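Local coordinates for 2-nitropropane dioxygenase (Streptomyces ansochromogenes, PDB 3BW2), which uses FMN to oxidise nitroalkanes and probably acts as a nitronate monooxygenase that detoxifies propionate 3-nitronate, at residues D7-L11 with P12-A16. Sequence-based numbering, arbitrary orientation.
Sequences DLFPL and PIVQA. With FMN (flavin mononucleotide), chain B.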
loop_
_atom_site.group_PDB
_atom_site.type_symbol
_atom_site.label_atom_id
_atom_site.label_comp_id
_atom_site.label_asym_id
_atom_site.label_seq_id
_atom_site.Cartn_x
_atom_site.Cartn_y
_atom_site.Cartn_z
ATOM N N ASP A 7 -25.144 -3.289 11.469
ATOM C CA ASP A 7 -26.438 -3.825 11.866
ATOM C C ASP A 7 -27.493 -3.418 10.837
ATOM O O ASP A 7 -28.547 -4.038 10.748
ATOM C CB ASP A 7 -26.844 -3.320 13.259
ATOM C CG ASP A 7 -26.041 -3.974 14.380
ATOM O OD1 ASP A 7 -25.816 -5.200 14.317
ATOM O OD2 ASP A 7 -25.648 -3.266 15.333
ATOM N N LEU A 8 -27.190 -2.382 10.052
ATOM C CA LEU A 8 -28.105 -1.877 9.023
ATOM C C LEU A 8 -28.268 -2.807 7.825
ATOM O O LEU A 8 -29.336 -2.868 7.219
ATOM C CB LEU A 8 -27.635 -0.514 8.511
ATOM C CG LEU A 8 -27.801 0.724 9.390
ATOM C CD1 LEU A 8 -27.170 1.918 8.678
ATOM C CD2 LEU A 8 -29.282 0.986 9.661
ATOM N N PHE A 9 -27.199 -3.511 7.468
ATOM C CA PHE A 9 -27.238 -4.427 6.333
ATOM C C PHE A 9 -26.514 -5.727 6.681
ATOM O O PHE A 9 -25.549 -5.726 7.439
ATOM C CB PHE A 9 -26.630 -3.753 5.094
ATOM C CG PHE A 9 -25.338 -3.033 5.361
ATOM C CD1 PHE A 9 -24.124 -3.586 4.964
ATOM C CD2 PHE A 9 -25.331 -1.804 6.016
ATOM C CE1 PHE A 9 -22.921 -2.928 5.215
ATOM C CE2 PHE A 9 -24.135 -1.137 6.274
ATOM C CZ PHE A 9 -22.927 -1.701 5.872
ATOM N N PRO A 10 -26.972 -6.853 6.118
ATOM C CA PRO A 10 -26.413 -8.186 6.350
ATOM C C PRO A 10 -24.965 -8.468 5.967
ATOM O O PRO A 10 -24.258 -9.156 6.702
ATOM C CB PRO A 10 -27.392 -9.094 5.612
ATOM C CG PRO A 10 -27.822 -8.249 4.470
ATOM C CD PRO A 10 -28.070 -6.920 5.138
ATOM N N LEU A 11 -24.516 -7.959 4.827
ATOM C CA LEU A 11 -23.142 -8.214 4.399
ATOM C C LEU A 11 -22.216 -7.030 4.675
ATOM O O LEU A 11 -22.602 -5.876 4.508
ATOM C CB LEU A 11 -23.121 -8.565 2.910
ATOM C CG LEU A 11 -23.937 -9.806 2.534
ATOM C CD1 LEU A 11 -24.053 -9.908 1.024
ATOM C CD2 LEU A 11 -23.276 -11.058 3.104
ATOM N N PRO A 12 -20.974 -7.310 5.101
ATOM C CA PRO A 12 -19.964 -6.294 5.413
ATOM C C PRO A 12 -19.370 -5.713 4.137
ATOM O O PRO A 12 -18.151 -5.590 4.001
ATOM C CB PRO A 12 -18.939 -7.082 6.211
ATOM C CG PRO A 12 -18.950 -8.406 5.504
ATOM C CD PRO A 12 -20.433 -8.669 5.312
ATOM N N ILE A 13 -20.242 -5.351 3.205
ATOM C CA ILE A 13 -19.814 -4.820 1.921
ATOM C C ILE A 13 -20.452 -3.476 1.623
ATOM O O ILE A 13 -21.676 -3.335 1.653
ATOM C CB ILE A 13 -20.188 -5.787 0.788
ATOM C CG1 ILE A 13 -19.631 -7.180 1.092
ATOM C CG2 ILE A 13 -19.662 -5.257 -0.540
ATOM C CD1 ILE A 13 -20.069 -8.250 0.111
ATOM N N VAL A 14 -19.614 -2.491 1.324
ATOM C CA VAL A 14 -20.104 -1.158 1.017
ATOM C C VAL A 14 -19.690 -0.751 -0.389
ATOM O O VAL A 14 -18.520 -0.870 -0.754
ATOM C CB VAL A 14 -19.542 -0.112 2.005
ATOM C CG1 VAL A 14 -20.087 1.275 1.666
ATOM C CG2 VAL A 14 -19.900 -0.496 3.433
ATOM N N GLN A 15 -20.653 -0.292 -1.180
ATOM C CA GLN A 15 -20.351 0.174 -2.529
ATOM C C GLN A 15 -19.952 1.632 -2.367
ATOM O O GLN A 15 -20.752 2.467 -1.934
ATOM C CB GLN A 15 -21.576 0.059 -3.438
ATOM C CG GLN A 15 -21.470 0.873 -4.720
ATOM C CD GLN A 15 -22.440 2.036 -4.741
ATOM O OE1 GLN A 15 -22.059 3.186 -4.997
ATOM N NE2 GLN A 15 -23.706 1.745 -4.479
ATOM N N ALA A 16 -18.703 1.929 -2.696
ATOM C CA ALA A 16 -18.192 3.283 -2.561
ATOM C C ALA A 16 -18.954 4.299 -3.396
ATOM O O ALA A 16 -19.350 4.021 -4.535
ATOM C CB ALA A 16 -16.715 3.317 -2.942
HETATM N N1 FMN B . -15.069 8.633 -2.556
HETATM C C2 FMN B . -15.932 9.609 -2.027
HETATM O O2 FMN B . -16.010 9.767 -0.811
HETATM N N3 FMN B . -16.708 10.394 -2.863
HETATM C C4 FMN B . -16.688 10.264 -4.242
HETATM O O4 FMN B . -17.409 10.989 -4.952
HETATM C C4A FMN B . -15.833 9.274 -4.799
HETATM N N5 FMN B . -15.782 9.070 -6.176
HETATM C C5A FMN B . -14.973 8.082 -6.744
HETATM C C6 FMN B . -14.974 7.898 -8.150
HETATM C C7 FMN B . -14.170 6.894 -8.794
HETATM C C7M FMN B . -14.830 6.295 -10.059
HETATM C C8 FMN B . -13.396 6.063 -7.902
HETATM C C8M FMN B . -13.059 4.603 -8.208
HETATM C C9 FMN B . -13.365 6.252 -6.484
HETATM C C9A FMN B . -14.161 7.264 -5.896
HETATM N N10 FMN B . -14.185 7.477 -4.491
HETATM C C10 FMN B . -15.023 8.465 -3.933
HETATM C "C1'" FMN B . -13.194 6.753 -3.576
HETATM C "C2'" FMN B . -13.946 5.563 -2.926
HETATM O "O2'" FMN B . -14.672 6.041 -1.804
HETATM C "C3'" FMN B . -12.975 4.454 -2.392
HETATM O "O3'" FMN B . -12.101 5.098 -1.464
HETATM C "C4'" FMN B . -12.119 3.779 -3.477
HETATM O "O4'" FMN B . -12.981 3.444 -4.565
HETATM C "C5'" FMN B . -11.442 2.490 -2.923
HETATM O "O5'" FMN B . -10.628 1.825 -3.930
HETATM P P FMN B . -11.113 0.709 -5.022
HETATM O O1P FMN B . -12.077 0.225 -3.992
HETATM O O2P FMN B . -9.631 0.386 -4.994
HETATM O O3P FMN B . -11.551 1.906 -5.845
#
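The backbone N of I13 gives its hydrogen to L11 O over 2.7 Å, a bent bond with an N-H...O angle of 151°, although the exact place of L11 O is less sure. It closes an inverse gamma turn with P12 at its centre. Proline suits this spot: its ring already holds phi near the -76° that the turn needs, and the turn loses nothing by its lack of an N-H, because the donor is the next residue's N. Beyond the turn the chain runs straight into strand 13-15, the first of the parallel TIM barrel, where the backbone of I13 pairs with L37 and that of V14 with A234 and L236.

The F9 ring approaches I13 and V14 obliquely. Its CG sits between its own backbone N and carbonyl carbon (chi1 46°), which brings the ring against them. CZ then meets V14 CG2 at 4.1 Å, the two side chains crossing at about a right angle, while CE1 lies 3.8 Å from I13 O. An apolar ring suits this buried place beside the valine methyl. L11 CB lies 4.2 Å from I13 CD1; L11 packs on V337 and A341, and I13 on L340, of helix 333-350.

A16, in the FMN pocket, puts its small CB 3.6 Å from C2' of the FMN ribityl chain. The proline-centred turn and the apolar contacts of F9 and L11 together join the entering loop to a strand whose following residue meets the cofactor.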